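Local coordinates for protein D-aminopeptidase (Burkholderia sp. LK4, PDB 5TZB) that probably removes N-terminal beta-amino acid residues from peptides, as a beta-aminopeptidase of the S58 family of Ntn hydrolases, at residues C[47-52]-C[66-71]; C[107-112]-C[142-147]; C[111-116]-C[261-266]. All blocks are in the same frame, centred on the assembly; numbering follows the deposited sequence.

Contact 1: residues C[47-52]-C[66-71]; sequences VRVGHC and GVTVIE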
loop_
_atom_site.group_PDB
_atom_site.type_symbol
_atom_site.label_atom_id
_atom_site.label_comp_id
_atom_site.label_asym_id
_atom_site.label_seq_id
_atom_site.Cartn_x
_atom_site.Cartn_y
_atom_site.Cartn_z
ATOM N N VAL C 47 -6.338 -12.713 -26.275
ATOM C CA VAL C 47 -5.065 -12.866 -25.585
ATOM C C VAL C 47 -4.153 -13.835 -26.347
ATOM O O VAL C 47 -4.556 -14.939 -26.742
ATOM C CB VAL C 47 -5.290 -13.328 -24.120
ATOM C CG1 VAL C 47 -3.971 -13.604 -23.411
ATOM C CG2 VAL C 47 -6.094 -12.283 -23.362
ATOM N N ARG C 48 -2.908 -13.418 -26.541
ATOM C CA ARG C 48 -1.955 -14.170 -27.347
ATOM C C ARG C 48 -0.671 -14.434 -26.547
ATOM O O ARG C 48 -0.264 -13.592 -25.732
ATOM C CB ARG C 48 -1.626 -13.403 -28.645
ATOM C CG ARG C 48 -2.810 -13.179 -29.615
ATOM C CD ARG C 48 -2.458 -12.192 -30.739
ATOM N NE ARG C 48 -2.430 -10.793 -30.305
ATOM C CZ ARG C 48 -1.561 -9.888 -30.747
ATOM N NH1 ARG C 48 -0.611 -10.247 -31.594
ATOM N NH2 ARG C 48 -1.613 -8.634 -30.312
ATOM N N VAL C 49 -0.040 -15.585 -26.775
ATOM C CA VAL C 49 1.195 -15.935 -26.069
ATOM C C VAL C 49 2.266 -16.425 -27.033
ATOM O O VAL C 49 1.979 -17.209 -27.946
ATOM C CB VAL C 49 0.958 -17.031 -24.988
ATOM C CG1 VAL C 49 2.267 -17.377 -24.268
ATOM C CG2 VAL C 49 -0.051 -16.585 -23.980
ATOM N N GLY C 50 3.505 -15.971 -26.839
ATOM C CA GLY C 50 4.620 -16.435 -27.656
ATOM C C GLY C 50 5.864 -16.705 -26.822
ATOM O O GLY C 50 6.132 -15.995 -25.865
ATOM N N HIS C 51 6.611 -17.746 -27.174
ATOM C CA HIS C 51 7.849 -18.082 -26.479
ATOM C C HIS C 51 9.041 -17.887 -27.418
ATOM O O HIS C 51 8.909 -18.020 -28.637
ATOM C CB HIS C 51 7.868 -19.540 -25.984
ATOM C CG HIS C 51 6.811 -19.884 -24.977
ATOM N ND1 HIS C 51 6.636 -19.184 -23.801
ATOM C CD2 HIS C 51 5.935 -20.916 -24.930
ATOM C CE1 HIS C 51 5.661 -19.736 -23.101
ATOM N NE2 HIS C 51 5.224 -20.795 -23.760
ATOM N N CYS C 52 10.192 -17.549 -26.849
ATOM C CA CYS C 52 11.473 -17.733 -27.530
ATOM C C CYS C 52 12.384 -18.487 -26.575
ATOM O O CYS C 52 12.665 -18.017 -25.477
ATOM C CB CYS C 52 12.108 -16.414 -27.961
ATOM S SG CYS C 52 13.747 -16.640 -28.709
ATOM N N GLY C 66 15.314 -17.579 -21.828
ATOM C CA GLY C 66 14.505 -17.087 -22.921
ATOM C C GLY C 66 13.525 -16.024 -22.479
ATOM O O GLY C 66 13.682 -15.394 -21.432
ATOM N N VAL C 67 12.497 -15.824 -23.291
ATOM C CA VAL C 67 11.513 -14.820 -22.990
ATOM C C VAL C 67 10.130 -15.299 -23.445
ATOM O O VAL C 67 9.990 -15.930 -24.495
ATOM C CB VAL C 67 11.910 -13.449 -23.635
ATOM C CG1 VAL C 67 12.278 -13.618 -25.084
ATOM C CG2 VAL C 67 10.812 -12.415 -23.474
ATOM N N THR C 68 9.124 -15.026 -22.616
ATOM C CA THR C 68 7.728 -15.282 -22.955
ATOM C C THR C 68 6.974 -13.968 -23.040
ATOM O O THR C 68 7.175 -13.088 -22.200
ATOM C CB THR C 68 7.050 -16.180 -21.914
ATOM O OG1 THR C 68 7.674 -17.466 -21.926
ATOM C CG2 THR C 68 5.564 -16.343 -22.225
ATOM N N VAL C 69 6.122 -13.816 -24.053
ATOM C CA VAL C 69 5.322 -12.603 -24.164
ATOM C C VAL C 69 3.840 -12.921 -24.120
ATOM O O VAL C 69 3.389 -13.976 -24.588
ATOM C CB VAL C 69 5.623 -11.802 -25.454
ATOM C CG1 VAL C 69 7.035 -11.253 -25.434
ATOM C CG2 VAL C 69 5.405 -12.651 -26.668
ATOM N N ILE C 70 3.102 -12.015 -23.491
ATOM C CA ILE C 70 1.656 -12.063 -23.473
ATOM C C ILE C 70 1.160 -10.802 -24.134
ATOM O O ILE C 70 1.499 -9.692 -23.685
ATOM C CB ILE C 70 1.078 -12.130 -22.048
ATOM C CG1 ILE C 70 1.725 -13.244 -21.226
ATOM C CG2 ILE C 70 -0.440 -12.288 -22.084
ATOM C CD1 ILE C 70 1.386 -13.143 -19.747
ATOM N N GLU C 71 0.366 -10.957 -25.190
ATOM C CA GLU C 71 -0.344 -9.818 -25.772
ATOM C C GLU C 71 -1.732 -9.786 -25.145
ATOM O O GLU C 71 -2.451 -10.784 -25.215
ATOM C CB GLU C 71 -0.446 -9.922 -27.296
ATOM C CG GLU C 71 0.885 -9.890 -28.031
ATOM C CD GLU C 71 1.461 -8.483 -28.186
ATOM O OE1 GLU C 71 0.944 -7.524 -27.561
ATOM O OE2 GLU C 71 2.426 -8.333 -28.969
#

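Contact 2: residues C[107-112]-C[142-147]; sequences LTTPIA and MPVVME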
loop_
_atom_site.group_PDB
_atom_site.type_symbol
_atom_site.label_atom_id
_atom_site.label_comp_id
_atom_site.label_asym_id
_atom_site.label_seq_id
_atom_site.Cartn_x
_atom_site.Cartn_y
_atom_site.Cartn_z
ATOM N N LEU C 107 -2.907 -1.175 -18.347
ATOM C CA LEU C 107 -1.943 -1.966 -19.088
ATOM C C LEU C 107 -1.995 -1.501 -20.534
ATOM O O LEU C 107 -3.055 -1.572 -21.174
ATOM C CB LEU C 107 -2.271 -3.471 -18.965
ATOM C CG LEU C 107 -1.432 -4.497 -19.734
ATOM C CD1 LEU C 107 0.010 -4.546 -19.196
ATOM C CD2 LEU C 107 -2.074 -5.904 -19.695
ATOM N N THR C 108 -0.867 -1.017 -21.052
ATOM C CA THR C 108 -0.852 -0.366 -22.355
ATOM C C THR C 108 0.190 -0.988 -23.276
ATOM O O THR C 108 0.491 -0.431 -24.332
ATOM C CB THR C 108 -0.554 1.161 -22.221
ATOM O OG1 THR C 108 0.736 1.351 -21.627
ATOM C CG2 THR C 108 -1.602 1.846 -21.362
ATOM N N THR C 109 0.756 -2.117 -22.855
ATOM C CA THR C 109 1.852 -2.773 -23.561
ATOM C C THR C 109 1.685 -4.284 -23.492
ATOM O O THR C 109 0.843 -4.771 -22.747
ATOM C CB THR C 109 3.229 -2.438 -22.953
ATOM O OG1 THR C 109 3.264 -2.903 -21.591
ATOM C CG2 THR C 109 3.505 -0.934 -23.006
ATOM N N PRO C 110 2.508 -5.027 -24.244
ATOM C CA PRO C 110 2.586 -6.451 -23.914
ATOM C C PRO C 110 3.214 -6.666 -22.543
ATOM O O PRO C 110 3.800 -5.746 -21.957
ATOM C CB PRO C 110 3.508 -7.034 -24.988
ATOM C CG PRO C 110 3.588 -6.015 -26.047
ATOM C CD PRO C 110 3.294 -4.684 -25.448
ATOM N N ILE C 111 3.082 -7.891 -22.065
ATOM C CA ILE C 111 3.733 -8.382 -20.868
ATOM C C ILE C 111 4.779 -9.400 -21.258
ATOM O O ILE C 111 4.520 -10.249 -22.105
ATOM C CB ILE C 111 2.733 -9.064 -19.918
ATOM C CG1 ILE C 111 1.647 -8.078 -19.501
ATOM C CG2 ILE C 111 3.442 -9.646 -18.690
ATOM C CD1 ILE C 111 0.412 -8.766 -18.933
ATOM N N ALA C 112 5.946 -9.334 -20.631
ATOM C CA ALA C 112 6.993 -10.294 -20.922
ATOM C C ALA C 112 7.559 -10.900 -19.632
ATOM O O ALA C 112 7.611 -10.246 -18.585
ATOM C CB ALA C 112 8.084 -9.656 -21.754
ATOM N N MET C 142 5.939 2.284 -21.323
ATOM C CA MET C 142 6.319 1.653 -20.054
ATOM C C MET C 142 5.912 0.167 -20.013
ATOM O O MET C 142 4.928 -0.192 -19.353
ATOM C CB MET C 142 5.692 2.416 -18.881
ATOM C CG MET C 142 6.174 3.882 -18.737
ATOM S SD MET C 142 5.368 4.762 -17.388
ATOM C CE MET C 142 3.682 4.872 -18.010
ATOM N N PRO C 143 6.660 -0.698 -20.724
ATOM C CA PRO C 143 6.334 -2.135 -20.788
ATOM C C PRO C 143 6.420 -2.870 -19.437
ATOM O O PRO C 143 7.225 -2.518 -18.570
ATOM C CB PRO C 143 7.373 -2.693 -21.767
ATOM C CG PRO C 143 7.900 -1.471 -22.534
ATOM C CD PRO C 143 7.830 -0.352 -21.545
ATOM N N VAL C 144 5.579 -3.885 -19.266
ATOM C CA VAL C 144 5.620 -4.700 -18.063
ATOM C C VAL C 144 6.489 -5.924 -18.306
ATOM O O VAL C 144 6.176 -6.763 -19.148
ATOM C CB VAL C 144 4.208 -5.147 -17.611
ATOM C CG1 VAL C 144 4.304 -6.110 -16.403
ATOM C CG2 VAL C 144 3.334 -3.920 -17.259
ATOM N N VAL C 145 7.597 -6.015 -17.580
ATOM C CA VAL C 145 8.479 -7.162 -17.693
ATOM C C VAL C 145 8.683 -7.706 -16.293
ATOM O O VAL C 145 8.915 -6.938 -15.354
ATOM C CB VAL C 145 9.830 -6.809 -18.338
ATOM C CG1 VAL C 145 10.704 -8.059 -18.473
ATOM C CG2 VAL C 145 9.612 -6.185 -19.706
ATOM N N MET C 146 8.523 -9.022 -16.143
ATOM C CA MET C 146 8.698 -9.675 -14.855
ATOM C C MET C 146 9.702 -10.799 -15.027
ATOM O O MET C 146 10.058 -11.134 -16.156
ATOM C CB MET C 146 7.355 -10.170 -14.324
ATOM C CG MET C 146 6.401 -9.014 -13.996
ATOM S SD MET C 146 4.779 -9.545 -13.429
ATOM C CE MET C 146 4.043 -10.034 -14.988
ATOM N N GLU C 147 10.170 -11.380 -13.921
ATOM C CA GLU C 147 11.281 -12.312 -13.999
ATOM C C GLU C 147 11.294 -13.359 -12.897
ATOM O O GLU C 147 10.675 -13.175 -11.849
ATOM C CB GLU C 147 12.612 -11.550 -13.959
ATOM C CG GLU C 147 12.818 -10.676 -12.719
ATOM C CD GLU C 147 13.228 -11.467 -11.462
ATOM O OE1 GLU C 147 13.806 -12.573 -11.585
ATOM O OE2 GLU C 147 12.973 -10.963 -10.347
HETATM O O HOH W 1 3.156 2.647 -22.290
#

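Contact 3: residues C[111-116]-C[261-266]; sequences IAYTNT and VVTIAT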
loop_
_atom_site.group_PDB
_atom_site.type_symbol
_atom_site.label_atom_id
_atom_site.label_comp_id
_atom_site.label_asym_id
_atom_site.label_seq_id
_atom_site.Cartn_x
_atom_site.Cartn_y
_atom_site.Cartn_z
ATOM N N ILE C 111 3.082 -7.891 -22.065
ATOM C CA ILE C 111 3.733 -8.382 -20.868
ATOM C C ILE C 111 4.779 -9.400 -21.258
ATOM O O ILE C 111 4.520 -10.249 -22.105
ATOM C CB ILE C 111 2.733 -9.064 -19.918
ATOM C CG1 ILE C 111 1.647 -8.078 -19.501
ATOM C CG2 ILE C 111 3.442 -9.646 -18.690
ATOM C CD1 ILE C 111 0.412 -8.766 -18.933
ATOM N N ALA C 112 5.946 -9.334 -20.631
ATOM C CA ALA C 112 6.993 -10.294 -20.922
ATOM C C ALA C 112 7.559 -10.900 -19.632
ATOM O O ALA C 112 7.611 -10.246 -18.585
ATOM C CB ALA C 112 8.084 -9.656 -21.754
ATOM N N TYR C 113 7.893 -12.187 -19.709
ATOM C CA TYR C 113 8.617 -12.904 -18.667
ATOM C C TYR C 113 10.030 -13.219 -19.146
ATOM O O TYR C 113 10.193 -13.664 -20.281
ATOM C CB TYR C 113 7.940 -14.232 -18.328
ATOM C CG TYR C 113 6.547 -14.203 -17.749
ATOM C CD1 TYR C 113 5.960 -13.030 -17.304
ATOM C CD2 TYR C 113 5.823 -15.385 -17.635
ATOM C CE1 TYR C 113 4.673 -13.039 -16.765
ATOM C CE2 TYR C 113 4.553 -15.404 -17.101
ATOM C CZ TYR C 113 3.984 -14.238 -16.669
ATOM O OH TYR C 113 2.716 -14.282 -16.137
ATOM N N THR C 114 11.040 -13.053 -18.295
ATOM C CA THR C 114 12.384 -13.519 -18.646
ATOM C C THR C 114 13.190 -13.805 -17.366
ATOM O O THR C 114 12.607 -13.954 -16.307
ATOM C CB THR C 114 13.106 -12.500 -19.552
ATOM O OG1 THR C 114 14.326 -13.062 -20.052
ATOM C CG2 THR C 114 13.383 -11.205 -18.818
ATOM N N ASN C 115 14.516 -13.905 -17.455
ATOM C CA ASN C 115 15.336 -14.101 -16.256
ATOM C C ASN C 115 15.729 -12.765 -15.619
ATOM O O ASN C 115 15.608 -11.723 -16.261
ATOM C CB ASN C 115 16.591 -14.909 -16.579
ATOM C CG ASN C 115 17.570 -14.136 -17.444
ATOM O OD1 ASN C 115 18.299 -13.271 -16.952
ATOM N ND2 ASN C 115 17.608 -14.456 -18.732
ATOM N N THR C 116 16.216 -12.809 -14.376
ATOM C CA THR C 116 16.467 -11.604 -13.578
ATOM C C THR C 116 17.435 -10.601 -14.208
ATOM O O THR C 116 17.271 -9.392 -14.039
ATOM C CB THR C 116 17.007 -11.962 -12.171
ATOM O OG1 THR C 116 16.277 -13.084 -11.640
ATOM C CG2 THR C 116 16.869 -10.760 -11.235
ATOM N N VAL C 261 6.182 -15.627 -11.097
ATOM C CA VAL C 261 5.426 -14.515 -11.653
ATOM C C VAL C 261 4.128 -15.067 -12.217
ATOM O O VAL C 261 4.098 -16.154 -12.789
ATOM C CB VAL C 261 6.224 -13.728 -12.727
ATOM C CG1 VAL C 261 7.479 -13.102 -12.098
ATOM C CG2 VAL C 261 6.620 -14.610 -13.868
ATOM N N VAL C 262 3.041 -14.342 -11.970
ATOM C CA VAL C 262 1.704 -14.773 -12.365
ATOM C C VAL C 262 1.004 -13.667 -13.154
ATOM O O VAL C 262 1.011 -12.517 -12.731
ATOM C CB VAL C 262 0.822 -15.134 -11.128
ATOM C CG1 VAL C 262 -0.535 -15.628 -11.569
ATOM C CG2 VAL C 262 1.494 -16.204 -10.275
ATOM N N THR C 263 0.430 -14.009 -14.304
ATOM C CA THR C 263 -0.497 -13.104 -14.963
ATOM C C THR C 263 -1.861 -13.764 -14.986
ATOM O O THR C 263 -1.987 -14.909 -15.405
ATOM C CB THR C 263 -0.086 -12.723 -16.409
ATOM O OG1 THR C 263 1.161 -12.020 -16.400
ATOM C CG2 THR C 263 -1.138 -11.800 -17.028
ATOM N N ILE C 264 -2.857 -13.048 -14.477
ATOM C CA ILE C 264 -4.252 -13.458 -14.543
ATOM C C ILE C 264 -4.969 -12.612 -15.588
ATOM O O ILE C 264 -4.846 -11.387 -15.574
ATOM C CB ILE C 264 -4.944 -13.280 -13.182
ATOM C CG1 ILE C 264 -4.356 -14.266 -12.159
ATOM C CG2 ILE C 264 -6.464 -13.473 -13.314
ATOM C CD1 ILE C 264 -4.709 -13.906 -10.692
ATOM N N ALA C 265 -5.708 -13.244 -16.497
ATOM C CA ALA C 265 -6.517 -12.472 -17.451
ATOM C C ALA C 265 -7.991 -12.850 -17.347
ATOM O O ALA C 265 -8.344 -14.007 -17.052
ATOM C CB ALA C 265 -6.020 -12.674 -18.879
ATOM N N THR C 266 -8.860 -11.885 -17.621
ATOM C CA THR C 266 -10.290 -12.174 -17.652
ATOM C C THR C 266 -11.001 -11.261 -18.619
ATOM O O THR C 266 -10.589 -10.112 -18.806
ATOM C CB THR C 266 -10.952 -12.026 -16.265
ATOM O OG1 THR C 266 -12.322 -12.419 -16.356
ATOM C CG2 THR C 266 -10.892 -10.582 -15.765
#

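Contact 1: residues C[47-52]-C[66-71]
Two groups grip Thr68 OG1: His51 ND1 lies 2.7 Å from it across the hairpin, and the backbone N-H of Gly185 supplies a second hydrogen bond. The hydroxyl lies near the plane of the imidazole, at its edge, where the Thr68 CB also sits. Thr68 CG2, out of the ring plane, comes within 3.4 Å of His51 ND1. His51 NE2 is bonded in turn to Ala179 O, which pins both ring nitrogens and fixes the ring's rotation. Around this pair runs a regular antiparallel ladder. Arg48 with Glu71, Gly50 with Val69 and Cys52 with Val67 form hydrogen-bonded pairs, the Val69 N to Gly50 O bond being 2.8 Å long. On the face shared with Cys52, Val69 turns CG2 over Gly50, 3.5 Å from Gly50 O. At the far end of the ladder the Arg48 guanidinium is stacked on the bent Glu71 chain (chi2 -79°): NH2 is 3.5 Å from Glu71 CB, and guanidinium and carboxylate planes are 4° apart. No N-H points at Glu71 OE1, which lies well out of the guanidinium plane, so its salt bridge to Arg48 NH2, 3.9 Å, is long and rests on charge alone, while Arg48 NE bonds to Arg73 O. The 48-56/63-71 hairpin thus takes its directional bonding from its backbone and the His51-Thr68 pair; the charged pair adds stacking and undirected attraction.

Contact 2: residues C[107-112]-C[142-147]
Ala112 binds strand 144-148 through both its backbone N and its O: Ala112 N donates to Val144 O at 3.0 Å, and Met146 N donates to Ala112 O at 2.9 Å. Just upstream, where the chain has not yet become strand, a side chain takes over. Thr109 holds OG1 between its backbone N and carbonyl carbon (chi1 61°), from where the hydroxyl donates to Pro110 O at 2.9 Å and accepts a weak bond from Val144 N at 3.4 Å. One water bridges Thr108 OG1 and Met142 N, linking the two segments where they are still loop. The parallel pairing is that of a beta-alpha-beta unit: strand 111-115, helix 119-129, then strand 144-148 beside the first. Ala112 faces the helix, touching Val122, and its CB lies 4.3 Å from Val145 CG2. Ile111 and Val144 look the other way, toward Leu302 of strand 298-305. There the methyl end of Met146, its chain bent at chi3 (-77°), brings CE to 3.8 Å from Ile111 CG2. Further out, Leu107 and Val144 meet at about a right angle, Leu107 CD1 lying 3.9 Å from Val144 CG2, while Met142 packs on Asp94 of the second subunit.

Contact 3: residues C[111-116]-C[261-266]
Strands 111-115 and 261-266 run nearly antiparallel, 165° between their directions, but their axes stay 9.3 Å apart at closest approach, too far for backbone pairing, so every contact involves a side chain. Tyr113 does most of the bridging. Val261 CG2 sits squarely over the middle of its ring in a CH-pi contact, 3.6 Å from the centroid and only 2° off the ring normal. That methyl reaches the ring because it occupies the slot between the Val261 backbone N and carbonyl carbon, CG1 being turned anti to the latter (chi1 -62°). At the phenol end, Thr263 OG1 donates to Tyr113 OH at 2.8 Å, coming in at the ring edge near its plane. The same phenol oxygen is hydrogen-bonded to Leu217 O, so two partners fix a buried polar atom. Beside it Ile111 and Thr263 approach tip to tip, with Ile111 CD1 3.9 Å from Thr263 CG2. One beta-sheet face thus packs against another, the layers touching through Ile111, Tyr113, Val261 and Thr263. Strand 260-266 lies between strands 213-220 and 298-305, and strand 111-115 between 63-71 and 144-148; Met146 of strand 144-148 reaches Tyr113, Val261 and Thr263, while helix 119-129 packs behind Ala112.

Contacts 1 and 2 are pairings within one mixed sheet, in which strands 48-56, 63-71, 111-115 and 144-148 lie in that order; contact 3 leaves it for a second sheet. Strand 111-115 serves both contact 2 and contact 3, and it bonds to strand 63-71 through Ile70 N and Ile111 O, 2.7 Å apart. The centres are close: about 11 Å between contacts 1 and 2, 9 Å between 1 and 3, and 8 Å between 2 and 3. Contact 1 closes along the chain before the others open, and contact 3 spans the longest sequence gap. Contacts 1 and 2 knit one sheet and contact 3 packs it against the second, consistent with the layered alpha-beta-beta-alpha sandwich of Ntn hydrolases.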